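Local coordinates for CHAD domain protein (Streptomyces chartreusis, PDB 6RN5) that probably binds polyphosphate through its helical CHAD domain and also binds copper ions, as a member of the phosin group of proteins, at residues T33-L36 against R37-L41; L99-E102 against H103-T106. All blocks are in the same frame, centred on the assembly; numbering follows the deposited sequence.

Overall arrangement
Both contacts are local, each formed between successive turns of a single helix, and both lie within the range of the CHAD family. Interaction 1 comes first along the chain, on helix 21-42 near the N-terminus; interaction 2 follows on helix 82-120. Their centres are about 20 Å apart and their nearest atoms about 6 Å apart, without touching. Helix 56-75 lies between them in sequence and meets both: the side chain of L62 touches F35 and A38 of interaction 1 and L99 of interaction 2. The two contacts therefore belong to one all-helical framework. Both lie away from the copper site, and interaction 2 is the nearer to the chain centre.

Interaction 1: T33-L36 against R37-L41; sequences TEFL and RALRL
F35 and L39, one turn apart on helix 21-42, form the packed side of this contact: CE1 of the F35 ring lies 4.4 Å from CD2 of L39. The methyl approaches the ring obliquely. Both residues are buried. F35 packs on L62 and S65 of helix 56-75 and on V210 of helix 201-213, while L39 reaches F203 and A207 of the latter. Four i to i+4 backbone bonds hold the turn as a whole, among them R37 N to T33 O (2.9 Å) and A38 N to E34 O (3.0 Å).

The solvent side is built differently. E34 bends at chi2 (-51°), and its OE2 comes 2.9 Å from NH1 of R37 in a salt bridge. Carboxylate and guanidinium planes stand 88° apart, and OE2 lies well out of the guanidinium plane, where no N-H points at it. The extended R37 chain also passes T33, whose CG2 is 4.0 Å from NH2; OG1 of T33 bonds instead to R29 O. Farther along, R40 folds back at chi3 (-57°), placing one guanidinium face over L36 O. The chemistry thus divides: apolar groups join helices on the buried side, whereas the E34-R37 attraction rests on charge alone and probably tolerates movement.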
ATOM      1  N   THR A  33     -12.774 -42.495  13.765  1.00 35.04           N
ATOM      2  CA  THR A  33     -14.106 -42.473  14.366  1.00 36.52           C
ATOM      3  C   THR A  33     -14.775 -41.105  14.245  1.00 37.47           C
ATOM      4  O   THR A  33     -15.949 -41.051  13.934  1.00 37.63           O
ATOM      5  CB  THR A  33     -14.034 -42.889  15.834  1.00 38.04           C
ATOM      6  OG1 THR A  33     -13.579 -44.217  15.860  1.00 40.15           O
ATOM      7  CG2 THR A  33     -15.397 -42.846  16.547  1.00 37.51           C
ATOM      8  N   GLU A  34     -14.057 -40.014  14.515  1.00 35.33           N
ATOM      9  CA  GLU A  34     -14.574 -38.665  14.201  1.00 40.63           C
ATOM     10  C   GLU A  34     -14.986 -38.490  12.749  1.00 39.01           C
ATOM     11  O   GLU A  34     -15.983 -37.859  12.493  1.00 38.23           O
ATOM     12  CB  GLU A  34     -13.576 -37.551  14.525  1.00 44.70           C
ATOM     13  CG  GLU A  34     -13.368 -37.356  16.021  1.00 55.28           C
ATOM     14  CD  GLU A  34     -14.688 -37.201  16.791  1.00 62.20           C
ATOM     15  OE1 GLU A  34     -15.434 -36.239  16.491  1.00 59.87           O
ATOM     16  OE2 GLU A  34     -14.976 -38.040  17.684  1.00 63.81           O
ATOM     17  N   PHE A  35     -14.184 -38.986  11.808  1.00 34.77           N
ATOM     18  CA  PHE A  35     -14.555 -38.958  10.393  1.00 34.62           C
ATOM     19  C   PHE A  35     -15.865 -39.712  10.120  1.00 33.99           C
ATOM     20  O   PHE A  35     -16.690 -39.254   9.337  1.00 33.82           O
ATOM     21  CB  PHE A  35     -13.434 -39.574   9.548  1.00 30.64           C
ATOM     22  CG  PHE A  35     -13.664 -39.491   8.072  1.00 30.68           C
ATOM     23  CD1 PHE A  35     -14.328 -40.492   7.412  1.00 33.05           C
ATOM     24  CD2 PHE A  35     -13.207 -38.409   7.350  1.00 33.94           C
ATOM     25  CE1 PHE A  35     -14.529 -40.444   6.043  1.00 33.81           C
ATOM     26  CE2 PHE A  35     -13.385 -38.334   5.970  1.00 37.06           C
ATOM     27  CZ  PHE A  35     -14.043 -39.367   5.310  1.00 38.27           C
ATOM     28  N   LEU A  36     -16.038 -40.887  10.732  1.00 36.97           N
ATOM     29  CA  LEU A  36     -17.265 -41.654  10.527  1.00 37.46           C
ATOM     30  C   LEU A  36     -18.462 -40.984  11.180  1.00 36.64           C
ATOM     31  O   LEU A  36     -19.547 -40.972  10.608  1.00 39.79           O
ATOM     32  CB  LEU A  36     -17.141 -43.074  11.014  1.00 40.12           C
ATOM     33  CG  LEU A  36     -16.037 -43.903  10.358  1.00 44.05           C
ATOM     34  CD1 LEU A  36     -15.873 -45.184  11.164  1.00 46.64           C
ATOM     35  CD2 LEU A  36     -16.276 -44.181   8.892  1.00 46.53           C
ATOM     36  N   ARG A  37     -18.274 -40.397  12.338  1.00 39.59           N
ATOM     37  CA  ARG A  37     -19.355 -39.581  12.936  1.00 45.89           C
ATOM     38  C   ARG A  37     -19.813 -38.465  12.054  1.00 44.78           C
ATOM     39  O   ARG A  37     -21.006 -38.299  11.816  1.00 44.76           O
ATOM     40  CB  ARG A  37     -18.914 -38.953  14.220  1.00 48.31           C
ATOM     41  CG  ARG A  37     -19.179 -39.872  15.361  1.00 61.73           C
ATOM     42  CD  ARG A  37     -18.644 -39.282  16.645  1.00 70.13           C
ATOM     43  NE  ARG A  37     -18.338 -40.352  17.577  1.00 71.22           N
ATOM     44  CZ  ARG A  37     -17.728 -40.166  18.736  1.00 83.02           C
ATOM     45  NH1 ARG A  37     -17.347 -38.943  19.130  1.00 85.62           N
ATOM     46  NH2 ARG A  37     -17.506 -41.216  19.512  1.00 89.18           N
ATOM     47  N   ALA A  38     -18.860 -37.674  11.588  1.00 41.38           N
ATOM     48  CA  ALA A  38     -19.181 -36.576  10.709  1.00 39.40           C
ATOM     49  C   ALA A  38     -19.874 -37.075   9.451  1.00 42.30           C
ATOM     50  O   ALA A  38     -20.843 -36.490   8.981  1.00 45.80           O
ATOM     51  CB  ALA A  38     -17.931 -35.803  10.349  1.00 37.15           C
ATOM     52  N   LEU A  39     -19.373 -38.163   8.897  1.00 43.20           N
ATOM     53  CA  LEU A  39     -19.963 -38.719   7.709  1.00 45.51           C
ATOM     54  C   LEU A  39     -21.422 -39.117   7.943  1.00 48.35           C
ATOM     55  O   LEU A  39     -22.242 -38.840   7.091  1.00 44.85           O
ATOM     56  CB  LEU A  39     -19.149 -39.912   7.217  1.00 45.79           C
ATOM     57  CG  LEU A  39     -19.652 -40.565   5.951  1.00 49.18           C
ATOM     58  CD1 LEU A  39     -19.842 -39.543   4.831  1.00 52.67           C
ATOM     59  CD2 LEU A  39     -18.702 -41.672   5.510  1.00 46.46           C
ATOM     60  N   ARG A  40     -21.733 -39.728   9.095  1.00 47.69           N
ATOM     61  CA  ARG A  40     -23.094 -40.130   9.423  1.00 49.53           C
ATOM     62  C   ARG A  40     -23.964 -38.898   9.600  1.00 53.05           C
ATOM     63  O   ARG A  40     -25.069 -38.862   9.089  1.00 48.07           O
ATOM     64  CB  ARG A  40     -23.173 -40.985  10.692  1.00 57.77           C
ATOM     65  CG  ARG A  40     -23.212 -42.491  10.462  1.00 71.53           C
ATOM     66  CD  ARG A  40     -23.499 -43.286  11.746  1.00 79.67           C
ATOM     67  NE  ARG A  40     -22.526 -43.008  12.821  1.00 84.91           N
ATOM     68  CZ  ARG A  40     -21.302 -43.540  12.922  1.00 79.22           C
ATOM     69  NH1 ARG A  40     -20.850 -44.411  12.023  1.00 80.59           N
ATOM     70  NH2 ARG A  40     -20.519 -43.197  13.938  1.00 75.71           N
ATOM     71  N   LEU A  41     -23.477 -37.896  10.326  1.00 51.28           N
ATOM     72  CA  LEU A  41     -24.205 -36.634  10.457  1.00 54.20           C
ATOM     73  C   LEU A  41     -24.500 -36.023   9.085  1.00 54.91           C
ATOM     74  O   LEU A  41     -25.544 -35.417   8.863  1.00 52.63           O
ATOM     75  CB  LEU A  41     -23.391 -35.627  11.267  1.00 54.88           C
ATOM     76  CG  LEU A  41     -23.958 -34.210  11.405  1.00 62.79           C
ATOM     77  CD1 LEU A  41     -25.213 -34.237  12.272  1.00 65.82           C
ATOM     78  CD2 LEU A  41     -22.939 -33.221  11.967  1.00 64.91           C
TER

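Interaction 2: L99-E102 against H103-T106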
ATOM      1  N   LEU A  99     -13.694 -31.218  -0.328  1.00 36.44           N
ATOM      2  CA  LEU A  99     -14.536 -30.622   0.722  1.00 36.74           C
ATOM      3  C   LEU A  99     -14.154 -29.178   1.162  1.00 40.45           C
ATOM      4  O   LEU A  99     -14.974 -28.476   1.746  1.00 42.13           O
ATOM      5  CB  LEU A  99     -14.587 -31.546   1.927  1.00 39.72           C
ATOM      6  CG  LEU A  99     -15.244 -32.915   1.722  1.00 41.98           C
ATOM      7  CD1 LEU A  99     -15.416 -33.572   3.062  1.00 46.25           C
ATOM      8  CD2 LEU A  99     -16.594 -32.827   1.060  1.00 44.63           C
ATOM      9  N   ALA A 100     -12.933 -28.736   0.881  1.00 41.13           N
ATOM     10  CA  ALA A 100     -12.504 -27.373   1.258  1.00 46.98           C
ATOM     11  C   ALA A 100     -13.019 -26.279   0.283  1.00 43.33           C
ATOM     12  O   ALA A 100     -13.255 -25.136   0.680  1.00 38.97           O
ATOM     13  CB  ALA A 100     -10.977 -27.329   1.364  1.00 43.95           C
ATOM     14  N   MET A 101     -13.233 -26.656  -0.973  1.00 43.77           N
ATOM     15  CA  MET A 101     -13.375 -25.677  -2.058  1.00 42.60           C
ATOM     16  C   MET A 101     -14.527 -24.706  -1.888  1.00 40.02           C
ATOM     17  O   MET A 101     -14.348 -23.486  -1.970  1.00 35.69           O
ATOM     18  CB  MET A 101     -13.418 -26.381  -3.391  1.00 46.94           C
ATOM     19  CG  MET A 101     -12.013 -26.670  -3.907  1.00 56.38           C
ATOM     20  SD  MET A 101     -11.135 -25.294  -4.750  1.00 68.60           S
ATOM     21  CE  MET A 101     -11.503 -23.804  -3.813  1.00 62.24           C
ATOM     22  N   GLU A 102     -15.700 -25.226  -1.601  1.00 37.06           N
ATOM     23  CA  GLU A 102     -16.842 -24.333  -1.446  1.00 40.65           C
ATOM     24  C   GLU A 102     -16.526 -23.209  -0.455  1.00 38.47           C
ATOM     25  O   GLU A 102     -16.647 -22.030  -0.773  1.00 36.74           O
ATOM     26  CB  GLU A 102     -18.099 -25.095  -1.038  1.00 41.29           C
ATOM     27  CG  GLU A 102     -19.292 -24.185  -0.871  1.00 46.87           C
ATOM     28  CD  GLU A 102     -20.548 -24.904  -0.419  1.00 50.53           C
ATOM     29  OE1 GLU A 102     -20.532 -26.153  -0.219  1.00 50.12           O
ATOM     30  OE2 GLU A 102     -21.552 -24.191  -0.274  1.00 50.10           O
ATOM     31  N   HIS A 103     -16.095 -23.598   0.733  1.00 39.70           N
ATOM     32  CA  HIS A 103     -15.734 -22.676   1.819  1.00 41.89           C
ATOM     33  C   HIS A 103     -14.622 -21.672   1.421  1.00 35.08           C
ATOM     34  O   HIS A 103     -14.718 -20.511   1.723  1.00 35.68           O
ATOM     35  CB  HIS A 103     -15.317 -23.506   3.073  1.00 47.31           C
ATOM     36  CG  HIS A 103     -14.440 -22.770   4.040  1.00 54.19           C
ATOM     37  ND1 HIS A 103     -14.937 -21.861   4.959  1.00 59.53           N
ATOM     38  CD2 HIS A 103     -13.095 -22.797   4.223  1.00 64.21           C
ATOM     39  CE1 HIS A 103     -13.934 -21.364   5.662  1.00 62.54           C
ATOM     40  NE2 HIS A 103     -12.806 -21.920   5.243  1.00 61.42           N
ATOM     41  N   ALA A 104     -13.573 -22.131   0.744  1.00 32.07           N
ATOM     42  CA  ALA A 104     -12.528 -21.239   0.328  1.00 33.47           C
ATOM     43  C   ALA A 104     -13.101 -20.089  -0.546  1.00 31.57           C
ATOM     44  O   ALA A 104     -12.748 -18.914  -0.381  1.00 34.30           O
ATOM     45  CB  ALA A 104     -11.410 -22.033  -0.391  1.00 31.83           C
ATOM     46  N   TYR A 105     -13.974 -20.431  -1.481  1.00 32.87           N
ATOM     47  CA  TYR A 105     -14.593 -19.423  -2.360  1.00 32.89           C
ATOM     48  C   TYR A 105     -15.491 -18.493  -1.578  1.00 32.12           C
ATOM     49  O   TYR A 105     -15.453 -17.242  -1.787  1.00 29.35           O
ATOM     50  CB  TYR A 105     -15.366 -20.049  -3.517  1.00 30.29           C
ATOM     51  CG  TYR A 105     -14.462 -20.676  -4.557  1.00 32.62           C
ATOM     52  CD1 TYR A 105     -13.491 -19.930  -5.207  1.00 32.88           C
ATOM     53  CD2 TYR A 105     -14.599 -22.017  -4.919  1.00 32.81           C
ATOM     54  CE1 TYR A 105     -12.670 -20.503  -6.158  1.00 33.94           C
ATOM     55  CE2 TYR A 105     -13.774 -22.592  -5.869  1.00 31.17           C
ATOM     56  CZ  TYR A 105     -12.820 -21.835  -6.466  1.00 34.20           C
ATOM     57  OH  TYR A 105     -12.029 -22.386  -7.427  1.00 39.42           O
ATOM     58  N   THR A 106     -16.205 -19.054  -0.610  1.00 34.77           N
ATOM     59  CA  THR A 106     -17.082 -18.231   0.264  1.00 36.62           C
ATOM     60  C   THR A 106     -16.287 -17.255   1.100  1.00 39.10           C
ATOM     61  O   THR A 106     -16.643 -16.097   1.204  1.00 42.22           O
ATOM     62  CB  THR A 106     -17.896 -19.116   1.212  1.00 39.51           C
ATOM     63  OG1 THR A 106     -18.566 -20.133   0.456  1.00 38.14           O
ATOM     64  CG2 THR A 106     -18.911 -18.285   2.004  1.00 37.05           C
TER
HETATM   65  O   HOH W   1     -16.194 -26.369   1.861  1.00 52.62           O
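E102 O takes two bonds from T106, one turn on along helix 82-120: the backbone N donates from 3.0 Å in the carbonyl plane, and OG1 donates from 3.0 Å well above that plane. With OG1 anti to its carbonyl carbon (chi1 -52°), the T106 hydroxyl turns back to this oxygen. A104 N to A100 O and Y105 N to M101 O continue the i to i+4 pattern, the latter at 3.1 Å with an N-H...O angle of 169°. H103 N instead donates to a water oxygen 3.0 Å away. The same water lies doubtfully close to L99 O, so a bridge in place of a direct H103 N to L99 O bond is only probable.

Beyond the backbone, M101 packs on Y105. Bends at chi2 and chi3 bring its CE over one face of the ring, 3.7 Å from the centroid and 30° off the normal, a CH-pi contact. SD makes an oblique Met-aromatic approach at 4.8 Å from the same centroid. CE also lies 3.9 Å from CB of A104. A serine in place of Y105 has no ring face for CE of M101 to rest on, and the methylthio end would probably be freer to turn.

E102 hydrogen-bonds through OE1 to ND1 of H191 on helix 170-198, with a weak, long ion pair from OE2 to R187. Y105 touches L183 and A186 of that helix. L99 touches both neighbours, meeting M198 of helix 170-198 and L62 and R63 of helix 56-75; A100 and H103 also meet R63, so this stretch packs against two helices.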